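PDB 6ZYL: phytanoyl-CoA dioxygenase from Streptomyces malaysiense, which hydroxylates the beta position of a residue in thioholgamide and probably works as an iron- and 2-oxoglutarate-dependent non-heme oxygenase. Local coordinates for residues 280-283 / 284-287. Sequence-based numbering, arbitrary orientation.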
loop_
_atom_site.group_PDB
_atom_site.type_symbol
_atom_site.label_atom_id
_atom_site.label_comp_id
_atom_site.label_asym_id
_atom_site.label_seq_id
_atom_site.Cartn_x
_atom_site.Cartn_y
_atom_site.Cartn_z
ATOM N N TYR A 280 4.659 -16.741 -7.289
ATOM C CA TYR A 280 3.873 -17.021 -8.486
ATOM C C TYR A 280 2.453 -17.436 -8.118
ATOM O O TYR A 280 1.476 -16.967 -8.714
ATOM C CB TYR A 280 4.544 -18.120 -9.312
ATOM C CG TYR A 280 5.955 -17.810 -9.749
ATOM C CD1 TYR A 280 6.343 -16.509 -10.044
ATOM C CD2 TYR A 280 6.899 -18.820 -9.874
ATOM C CE1 TYR A 280 7.634 -16.224 -10.447
ATOM C CE2 TYR A 280 8.192 -18.544 -10.277
ATOM C CZ TYR A 280 8.554 -17.244 -10.563
ATOM O OH TYR A 280 9.842 -16.965 -10.963
ATOM N N SER A 281 2.323 -18.323 -7.131
ATOM C CA SER A 281 1.004 -18.801 -6.730
ATOM C C SER A 281 0.166 -17.672 -6.143
ATOM O O SER A 281 -1.015 -17.517 -6.479
ATOM C CB SER A 281 1.155 -19.944 -5.722
ATOM O OG SER A 281 -0.103 -20.501 -5.389
ATOM N N ALA A 282 0.763 -16.866 -5.263
ATOM C CA ALA A 282 -0.002 -15.820 -4.590
ATOM C C ALA A 282 -0.398 -14.709 -5.554
ATOM O O ALA A 282 -1.515 -14.183 -5.477
ATOM C CB ALA A 282 0.803 -15.254 -3.421
ATOM N N VAL A 283 0.501 -14.331 -6.464
ATOM C CA VAL A 283 0.179 -13.267 -7.411
ATOM C C VAL A 283 -0.867 -13.746 -8.408
ATOM O O VAL A 283 -1.816 -13.019 -8.728
ATOM C CB VAL A 283 1.453 -12.773 -8.121
ATOM C CG1 VAL A 283 1.100 -11.744 -9.189
ATOM C CG2 VAL A 283 2.429 -12.188 -7.112
ATOM N N THR A 284 -0.711 -14.969 -8.922
ATOM C CA THR A 284 -1.723 -15.531 -9.810
ATOM C C THR A 284 -3.093 -15.512 -9.143
ATOM O O THR A 284 -4.092 -15.113 -9.750
ATOM C CB THR A 284 -1.344 -16.959 -10.206
ATOM O OG1 THR A 284 -0.116 -16.954 -10.945
ATOM C CG2 THR A 284 -2.444 -17.587 -11.054
ATOM N N ARG A 285 -3.150 -15.944 -7.881
ATOM C CA ARG A 285 -4.403 -15.931 -7.133
ATOM C C ARG A 285 -4.975 -14.523 -7.048
ATOM O O ARG A 285 -6.171 -14.310 -7.277
ATOM C CB ARG A 285 -4.157 -16.506 -5.738
ATOM C CG ARG A 285 -5.351 -16.528 -4.808
ATOM C CD ARG A 285 -4.933 -17.081 -3.436
ATOM N NE ARG A 285 -4.376 -18.427 -3.547
ATOM C CZ ARG A 285 -3.128 -18.762 -3.235
ATOM N NH1 ARG A 285 -2.280 -17.855 -2.769
ATOM N NH2 ARG A 285 -2.727 -20.016 -3.386
ATOM N N ARG A 286 -4.130 -13.543 -6.724
ATOM C CA ARG A 286 -4.624 -12.182 -6.551
ATOM C C ARG A 286 -5.089 -11.587 -7.873
ATOM O O ARG A 286 -6.153 -10.963 -7.937
ATOM C CB ARG A 286 -3.539 -11.304 -5.928
ATOM C CG ARG A 286 -3.924 -9.835 -5.815
ATOM C CD ARG A 286 -5.173 -9.645 -4.961
ATOM N NE ARG A 286 -5.035 -10.282 -3.653
ATOM C CZ ARG A 286 -4.295 -9.801 -2.660
ATOM N NH1 ARG A 286 -3.625 -8.666 -2.818
ATOM N NH2 ARG A 286 -4.225 -10.453 -1.506
ATOM N N GLN A 287 -4.301 -11.756 -8.937
ATOM C CA GLN A 287 -4.670 -11.153 -10.214
ATOM C C GLN A 287 -5.942 -11.771 -10.780
ATOM O O GLN A 287 -6.701 -11.087 -11.475
ATOM C CB GLN A 287 -3.513 -11.281 -11.204
ATOM C CG GLN A 287 -2.273 -10.481 -10.798
ATOM C CD GLN A 287 -2.593 -9.049 -10.382
ATOM O OE1 GLN A 287 -2.469 -8.686 -9.211
ATOM N NE2 GLN A 287 -3.014 -8.234 -11.340
#
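Y280 to V283 and T284 to Q287 form two consecutive turns of the C-terminal helix 273-295, in local i to i+4 contact. The carbonyl oxygens of Y280, S281, A282 and V283 accept the amides of T284 to Q287 in order. Y280 O takes a second donor: T284 OG1 lies 2.7 Å from Y280 O and reaches it from the face of the carbonyl plane opposite to T284 N. That bond depends on OG1 lying beside its own backbone nitrogen (chi1 -63°). V283 and Q287 run side by side, with V283 CG1 3.9 Å from Q287 CG. The chain of R285 starts extended, then bends at chi3 (-58°) back along the preceding turn, bringing NH1 to 3.6 Å from A282 CA; S281 O lies over one face of the guanidinium, offset toward its rim. S281 OG is 3.3 Å from R285 NH2. R285 NE pairs with E247 in a salt bridge. A leucine in place of R285 would probably leave E247 without its charged mate and S281 O without the guanidinium beside it. R286 forms a salt bridge with D248, donates to W110 O and makes a cation-pi contact with W110, tying the helix to strand 107-117 and the residues leading into strand 249-254, while A282 rests on loop residues L81 and E264.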